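Local coordinates for AHL synthase (Burkholderia glumae, PDB 3P2H), which probably makes N-acyl-homoserine lactone quorum-sensing signals from acyl-[ACP] and S-adenosyl-L-methionine, releasing S-methyl-5'-thioadenosine, at residues 22-26 with 27-31; 71-74 with 75-79; 81-84 with 85-88. The protein carries 3 engineered substitutions. All coordinates share one frame; numbering follows the deposited sequence.

Contact 1: residues 22-26 with 27-31; sequences YRYRV and FVEQL. With NOO (N-(3-oxocyclohex-1-en-1-yl)octanamide), chain C.
Val26 and Phe27 meet at the apolar centre, with Val26 CG1 standing over the middle of the Phe27 ring, 4.0 Å from its centroid, in a CH-pi contact. Phe27 CG lies anti to its own carbonyl carbon (chi1 -57°), which lays the ring back along the helix so that CE2 meets Arg23 CG and the rim atom CE1 meets C4 of the inhibitor NOO at 3.3 Å. Leu31 CD1 reaches C5 of the same cyclohexenone ring. A second CH-pi pair joins Tyr24 to Val28, four residues on: Val28 CB sits over a face of the Tyr24 ring, displaced toward the rim, and Val28 CG1 touches Tyr24 CE1 at 3.5 Å. The backbone beneath widens: Tyr24 O accepts from both Val28 N (2.9 Å) and Glu29 N (3.1 Å), and Arg25 O and Val26 O take up Gln30 N and Leu31 N in pi-type turns. At the polar edge, Glu29 OE2 lies in the plane of the Tyr24 ring, 3.3 Å from CE2, and one water links it to Tyr24 OH, which also bonds Ser37 N. Phe27 and Leu31 thus offer carbon to the inhibitor's ring, while the polar link of Tyr24 and Glu29 runs through water.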
# COMPACT_ATOMS: atom_id res chain seq x y z
N TYR A 22 -3.40 -9.03 -11.39
CA TYR A 22 -2.92 -7.66 -11.55
C TYR A 22 -1.61 -7.50 -10.80
O TYR A 22 -0.68 -6.86 -11.29
CB TYR A 22 -3.93 -6.66 -11.02
CG TYR A 22 -3.43 -5.23 -11.12
CD1 TYR A 22 -3.34 -4.60 -12.37
CD2 TYR A 22 -3.03 -4.53 -9.99
CE1 TYR A 22 -2.86 -3.29 -12.47
CE2 TYR A 22 -2.55 -3.23 -10.08
CZ TYR A 22 -2.47 -2.62 -11.32
OH TYR A 22 -1.99 -1.34 -11.40
N ARG A 23 -1.52 -8.08 -9.61
CA ARG A 23 -0.29 -7.98 -8.84
C ARG A 23 0.85 -8.72 -9.53
O ARG A 23 1.99 -8.26 -9.51
CB ARG A 23 -0.51 -8.50 -7.41
CG ARG A 23 -1.13 -7.44 -6.50
CD ARG A 23 -1.53 -7.97 -5.14
NE ARG A 23 -0.45 -8.66 -4.45
CZ ARG A 23 -0.53 -9.09 -3.20
NH1 ARG A 23 -1.65 -8.90 -2.51
NH2 ARG A 23 0.48 -9.74 -2.64
N TYR A 24 0.54 -9.86 -10.14
CA TYR A 24 1.57 -10.61 -10.85
C TYR A 24 2.16 -9.76 -11.96
O TYR A 24 3.37 -9.66 -12.12
CB TYR A 24 1.00 -11.89 -11.47
CG TYR A 24 2.04 -12.67 -12.24
CD1 TYR A 24 2.91 -13.54 -11.57
CD2 TYR A 24 2.22 -12.49 -13.61
CE1 TYR A 24 3.93 -14.21 -12.25
CE2 TYR A 24 3.23 -13.16 -14.31
CZ TYR A 24 4.09 -14.02 -13.62
OH TYR A 24 5.11 -14.66 -14.27
N ARG A 25 1.28 -9.15 -12.75
CA ARG A 25 1.72 -8.32 -13.87
C ARG A 25 2.57 -7.12 -13.45
O ARG A 25 3.52 -6.76 -14.13
CB ARG A 25 0.51 -7.88 -14.68
CG ARG A 25 -0.15 -9.05 -15.42
CD ARG A 25 -1.40 -8.63 -16.17
NE ARG A 25 -2.59 -8.66 -15.33
CZ ARG A 25 -3.57 -7.76 -15.41
NH1 ARG A 25 -3.48 -6.78 -16.30
NH2 ARG A 25 -4.63 -7.85 -14.61
N VAL A 26 2.23 -6.51 -12.32
CA VAL A 26 2.97 -5.35 -11.85
C VAL A 26 4.28 -5.69 -11.12
O VAL A 26 5.36 -5.27 -11.52
CB VAL A 26 2.12 -4.49 -10.89
CG1 VAL A 26 2.97 -3.35 -10.32
CG2 VAL A 26 0.92 -3.92 -11.63
N PHE A 27 4.17 -6.48 -10.05
CA PHE A 27 5.32 -6.83 -9.25
C PHE A 27 6.26 -7.88 -9.81
O PHE A 27 7.45 -7.85 -9.53
CB PHE A 27 4.84 -7.22 -7.85
CG PHE A 27 4.04 -6.14 -7.20
CD1 PHE A 27 4.67 -5.02 -6.66
CD2 PHE A 27 2.66 -6.18 -7.21
CE1 PHE A 27 3.93 -3.97 -6.15
CE2 PHE A 27 1.91 -5.12 -6.71
CZ PHE A 27 2.54 -4.02 -6.17
N VAL A 28 5.74 -8.80 -10.61
CA VAL A 28 6.60 -9.82 -11.19
C VAL A 28 7.03 -9.47 -12.62
O VAL A 28 8.22 -9.49 -12.92
CB VAL A 28 5.91 -11.19 -11.17
CG1 VAL A 28 6.78 -12.23 -11.88
CG2 VAL A 28 5.67 -11.61 -9.73
N GLU A 29 6.08 -9.14 -13.49
CA GLU A 29 6.44 -8.81 -14.87
C GLU A 29 7.04 -7.43 -15.03
O GLU A 29 8.07 -7.27 -15.68
CB GLU A 29 5.23 -8.93 -15.78
CG GLU A 29 4.58 -10.29 -15.73
CD GLU A 29 3.57 -10.50 -16.83
OE1 GLU A 29 2.97 -9.51 -17.31
OE2 GLU A 29 3.36 -11.67 -17.21
N GLN A 30 6.41 -6.43 -14.44
CA GLN A 30 6.91 -5.07 -14.57
C GLN A 30 8.16 -4.79 -13.76
O GLN A 30 9.17 -4.32 -14.31
CB GLN A 30 5.83 -4.07 -14.14
CG GLN A 30 5.66 -2.95 -15.13
CD GLN A 30 4.88 -3.41 -16.34
OE1 GLN A 30 3.67 -3.63 -16.26
NE2 GLN A 30 5.57 -3.57 -17.47
N LEU A 31 8.10 -5.07 -12.47
CA LEU A 31 9.22 -4.81 -11.58
C LEU A 31 10.20 -5.97 -11.47
O LEU A 31 11.30 -5.81 -10.95
CB LEU A 31 8.69 -4.44 -10.19
CG LEU A 31 7.68 -3.29 -10.19
CD1 LEU A 31 7.14 -3.06 -8.79
CD2 LEU A 31 8.35 -2.02 -10.71
C1 NOO C . 5.69 1.60 -7.51
O1 NOO C . 6.26 2.56 -8.02
C2 NOO C . 5.51 1.48 -6.00
C3 NOO C . 5.46 0.23 -5.36
C4 NOO C . 5.38 -1.03 -6.25
C5 NOO C . 4.66 -0.81 -7.64
C6 NOO C . 5.17 0.44 -8.41
N7 NOO C . 5.49 0.03 -3.91
C8 NOO C . 4.77 -0.79 -3.00
O8 NOO C . 4.62 -2.01 -3.12
C9 NOO C . 4.11 -0.16 -1.76
C10 NOO C . 4.47 1.29 -1.34
C11 NOO C . 4.31 1.45 0.19
C12 NOO C . 3.72 2.81 0.59
C13 NOO C . 3.69 2.98 2.13
C14 NOO C . 3.87 4.45 2.54
C15 NOO C . 3.61 4.65 4.04
O HOH W 1 5.97 -13.56 -16.56

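Contact 2: residues 71-74 with 75-79; sequences LPTT and RPYLL. With MTA (5'-deoxy-5'-methylthioadenosine), chain B.
Tyr77 folds its ring alongside Thr73, an arrangement that rests on an uncommon tyrosine rotamer: Tyr77 CG sits between its backbone N and carbonyl carbon (chi1 63°), turning the ring back over the preceding turn. Thr73 CG2 covers one face, 3.9 Å from the ring centroid and displaced toward the CZ rim, in a CH-pi contact. Thr73 OG1 is turned to other partners, Val97 O and Ser94 N, while Tyr77 OH bonds Pro92 O, so both polar ends are held by the chain just before strand 97-105 and by its first residue. The chain reverses in a type I beta turn from Pro72 to Arg75 at the end of strand 64-72, and Tyr77 then takes the N-cap position of helix 78-81. Arg75 N closes the turn on Pro72 O at 3.2 Å. A water donates to Pro72 O (2.7 Å) and to Pro76 O (2.8 Å), tying the strand end to the segment ahead of the helix. Leu71 CD1 packs against Tyr77 CB at 4.2 Å. The extended side chain of Arg75 passes Pro72 CG and forms a salt bridge with Asp51. Just beyond the N-cap, Leu78 CD1 touches C6 of the MTA adenine at 3.7 Å.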
# COMPACT_ATOMS: atom_id res chain seq x y z
N LEU A 71 -2.45 -3.46 6.38
CA LEU A 71 -2.32 -4.40 7.49
C LEU A 71 -2.10 -3.65 8.79
O LEU A 71 -1.41 -2.64 8.82
CB LEU A 71 -1.12 -5.33 7.27
CG LEU A 71 -1.16 -6.34 6.13
CD1 LEU A 71 0.23 -6.95 5.96
CD2 LEU A 71 -2.20 -7.42 6.42
N PRO A 72 -2.69 -4.14 9.89
CA PRO A 72 -2.51 -3.46 11.18
C PRO A 72 -1.14 -3.87 11.71
O PRO A 72 -0.73 -5.02 11.53
CB PRO A 72 -3.65 -4.03 12.02
CG PRO A 72 -3.75 -5.44 11.53
CD PRO A 72 -3.62 -5.28 10.02
N THR A 73 -0.42 -2.95 12.35
CA THR A 73 0.90 -3.30 12.86
C THR A 73 0.84 -4.20 14.10
O THR A 73 1.87 -4.74 14.52
CB THR A 73 1.73 -2.06 13.18
OG1 THR A 73 0.99 -1.20 14.05
CG2 THR A 73 2.10 -1.33 11.89
N THR A 74 -0.34 -4.35 14.68
CA THR A 74 -0.48 -5.20 15.86
C THR A 74 -0.44 -6.67 15.44
O THR A 74 -0.45 -7.57 16.28
CB THR A 74 -1.80 -4.93 16.59
OG1 THR A 74 -2.89 -5.10 15.68
CG2 THR A 74 -1.82 -3.52 17.15
N ARG A 75 -0.40 -6.91 14.13
CA ARG A 75 -0.31 -8.26 13.61
C ARG A 75 0.91 -8.31 12.69
O ARG A 75 1.45 -7.28 12.33
CB ARG A 75 -1.58 -8.64 12.84
CG ARG A 75 -2.80 -8.80 13.73
CD ARG A 75 -3.98 -9.43 12.99
NE ARG A 75 -5.18 -9.42 13.82
CZ ARG A 75 -6.35 -9.92 13.47
NH1 ARG A 75 -6.51 -10.49 12.28
NH2 ARG A 75 -7.38 -9.84 14.31
N PRO A 76 1.35 -9.52 12.32
CA PRO A 76 2.53 -9.66 11.45
C PRO A 76 2.46 -8.82 10.18
O PRO A 76 1.42 -8.78 9.52
CB PRO A 76 2.56 -11.15 11.16
CG PRO A 76 2.00 -11.75 12.42
CD PRO A 76 0.82 -10.85 12.69
N TYR A 77 3.56 -8.15 9.85
CA TYR A 77 3.62 -7.36 8.62
C TYR A 77 5.01 -7.37 7.94
O TYR A 77 6.02 -7.70 8.56
CB TYR A 77 3.11 -5.93 8.84
CG TYR A 77 3.86 -5.04 9.81
CD1 TYR A 77 3.69 -5.17 11.19
CD2 TYR A 77 4.65 -3.99 9.34
CE1 TYR A 77 4.29 -4.25 12.08
CE2 TYR A 77 5.25 -3.08 10.21
CZ TYR A 77 5.06 -3.21 11.57
OH TYR A 77 5.63 -2.27 12.41
N LEU A 78 5.03 -7.02 6.66
CA LEU A 78 6.23 -7.05 5.83
C LEU A 78 7.48 -6.32 6.32
O LEU A 78 8.55 -6.92 6.45
CB LEU A 78 5.86 -6.57 4.41
CG LEU A 78 6.89 -6.74 3.28
CD1 LEU A 78 7.41 -8.17 3.27
CD2 LEU A 78 6.23 -6.40 1.95
N LEU A 79 7.38 -5.02 6.57
CA LEU A 79 8.52 -4.24 7.04
C LEU A 79 9.06 -4.82 8.35
O LEU A 79 10.26 -4.94 8.55
CB LEU A 79 8.09 -2.78 7.23
CG LEU A 79 9.11 -1.76 7.75
CD1 LEU A 79 10.36 -1.74 6.87
CD2 LEU A 79 8.45 -0.38 7.78
CS MTA B . 8.99 -3.88 -1.06
S5' MTA B . 10.70 -3.64 -1.62
C5' MTA B . 10.79 -4.82 -3.00
C4' MTA B . 11.42 -6.15 -2.58
O4' MTA B . 10.58 -6.74 -1.55
C2' MTA B . 10.48 -8.24 -3.34
O2' MTA B . 10.76 -9.52 -3.92
C3' MTA B . 11.45 -7.09 -3.79
O3' MTA B . 12.78 -7.62 -3.94
C1' MTA B . 10.58 -8.17 -1.81
N9 MTA B . 9.40 -8.76 -1.14
C8 MTA B . 8.09 -8.38 -1.26
N7 MTA B . 7.32 -9.12 -0.53
C5 MTA B . 8.08 -10.04 0.12
C6 MTA B . 7.82 -11.10 1.05
N6 MTA B . 6.52 -11.36 1.46
N1 MTA B . 8.87 -11.85 1.52
C2 MTA B . 10.16 -11.61 1.13
N3 MTA B . 10.41 -10.60 0.25
C4 MTA B . 9.44 -9.81 -0.27
O HOH W 2 -0.88 -7.31 10.03

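Contact 3: residues 81-84 with 85-88; sequences EVFP and HLLA. With MTA (5'-deoxy-5'-methylthioadenosine), chain B.
The His85 ring runs next to that of Phe83, with His85 NE2 near the plane of the Phe83 ring, at its edge and 4.1 Å from Phe83 CD1. A chi1 of 53° folds the imidazole back over the main chain, so that one of its faces looks onto Phe83 CA. A water in the imidazole plane lies 3.0 Å from His85 NE2 and makes a weak bond to Val82 O, bridging the two segments. Leu86 follows; its N donates to Phe83 O at 3.1 Å, and its CD1 packs against Phe83 CB at 3.8 Å. The i to i+3 bond of Leu86 N to Phe83 O belongs to a short 3-10 turn, formed in the loop between helix 78-81 and strand 97-105. Phe83 presents the edge of its ring to MTA, CE2 lying 3.4 Å from the ribose O4', while Val82 CG1 sits over the centre of one Phe83 face and meets C2 of the adenine at 3.7 Å. Leu87 N repeats the pattern by bonding Pro84 O at 3.2 Å, and the Leu87 side chain turns to Ile140 of strand 138-144 and to Ala161.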
# COMPACT_ATOMS: atom_id res chain seq x y z
N GLU A 81 8.77 -8.02 9.76
CA GLU A 81 9.40 -9.33 9.66
C GLU A 81 10.47 -9.51 8.59
O GLU A 81 11.47 -10.18 8.83
CB GLU A 81 8.32 -10.40 9.48
CG GLU A 81 7.40 -10.52 10.68
CD GLU A 81 6.38 -11.63 10.55
OE1 GLU A 81 5.88 -12.08 11.60
OE2 GLU A 81 6.06 -12.04 9.41
N VAL A 82 10.26 -8.92 7.42
CA VAL A 82 11.20 -9.07 6.32
C VAL A 82 12.28 -7.99 6.21
O VAL A 82 13.45 -8.30 6.03
CB VAL A 82 10.43 -9.15 4.98
CG1 VAL A 82 11.40 -9.31 3.81
CG2 VAL A 82 9.46 -10.31 5.02
N PHE A 83 11.90 -6.72 6.34
CA PHE A 83 12.87 -5.63 6.23
C PHE A 83 13.01 -4.74 7.46
O PHE A 83 13.05 -3.52 7.35
CB PHE A 83 12.51 -4.77 5.02
CG PHE A 83 12.51 -5.51 3.72
CD1 PHE A 83 13.69 -6.07 3.22
CD2 PHE A 83 11.34 -5.66 2.99
CE1 PHE A 83 13.70 -6.76 2.01
CE2 PHE A 83 11.33 -6.35 1.77
CZ PHE A 83 12.52 -6.90 1.28
N PRO A 84 13.14 -5.34 8.66
CA PRO A 84 13.27 -4.53 9.87
C PRO A 84 14.53 -3.66 9.91
O PRO A 84 14.55 -2.62 10.59
CB PRO A 84 13.27 -5.58 10.98
CG PRO A 84 13.94 -6.75 10.33
CD PRO A 84 13.29 -6.78 8.97
N HIS A 85 15.57 -4.07 9.20
CA HIS A 85 16.83 -3.34 9.17
C HIS A 85 16.74 -2.03 8.40
O HIS A 85 17.69 -1.24 8.39
CB HIS A 85 17.94 -4.23 8.59
CG HIS A 85 17.60 -4.82 7.26
ND1 HIS A 85 17.56 -4.09 6.09
CD2 HIS A 85 17.26 -6.09 6.91
CE1 HIS A 85 17.22 -4.87 5.09
NE2 HIS A 85 17.03 -6.09 5.56
N LEU A 86 15.62 -1.79 7.74
CA LEU A 86 15.45 -0.55 6.98
C LEU A 86 15.01 0.56 7.91
O LEU A 86 15.03 1.73 7.53
CB LEU A 86 14.41 -0.72 5.88
CG LEU A 86 14.75 -1.58 4.66
CD1 LEU A 86 13.66 -1.42 3.61
CD2 LEU A 86 16.09 -1.17 4.08
N LEU A 87 14.63 0.19 9.13
CA LEU A 87 14.15 1.15 10.11
C LEU A 87 15.20 1.75 11.02
O LEU A 87 16.16 1.09 11.43
CB LEU A 87 13.08 0.50 10.99
CG LEU A 87 11.74 0.20 10.31
CD1 LEU A 87 10.86 -0.56 11.29
CD2 LEU A 87 11.07 1.50 9.88
N ALA A 88 15.01 3.03 11.33
CA ALA A 88 15.91 3.74 12.21
C ALA A 88 15.67 3.17 13.60
O ALA A 88 16.61 2.92 14.35
CB ALA A 88 15.59 5.23 12.20
CS MTA B . 8.99 -3.88 -1.06
S5' MTA B . 10.70 -3.64 -1.62
C5' MTA B . 10.79 -4.82 -3.00
C4' MTA B . 11.42 -6.15 -2.58
O4' MTA B . 10.58 -6.74 -1.55
C2' MTA B . 10.48 -8.24 -3.34
O2' MTA B . 10.76 -9.52 -3.92
C3' MTA B . 11.45 -7.09 -3.79
O3' MTA B . 12.78 -7.62 -3.94
C1' MTA B . 10.58 -8.17 -1.81
N9 MTA B . 9.40 -8.76 -1.14
C8 MTA B . 8.09 -8.38 -1.26
N7 MTA B . 7.32 -9.12 -0.53
C5 MTA B . 8.08 -10.04 0.12
C6 MTA B . 7.82 -11.10 1.05
N6 MTA B . 6.52 -11.36 1.46
N1 MTA B . 8.87 -11.85 1.52
C2 MTA B . 10.16 -11.61 1.13
N3 MTA B . 10.41 -10.60 0.25
C4 MTA B . 9.44 -9.81 -0.27
O HOH W 3 16.27 -8.78 4.35

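In the fold
Along the chain the three contacts come in series, none nesting within or crossing another, and each closes only a local turn. Contact 1 lies in the last turns of helix 13-30, which packs on strands 64-72 and 97-105. Contact 2 leaves strand 64-72 and leads into helix 78-81; contact 3 follows that helix on the way to strand 97-105. Contacts 2 and 3 touch, Pro76 against Glu81 and Leu79 against Pro84, Leu86 and Leu87, and both reach MTA. Contact 1 stays apart, its centre about 22 Å from that of contact 2 and about 23 Å from that of contact 3, and it lines the inhibitor pocket instead.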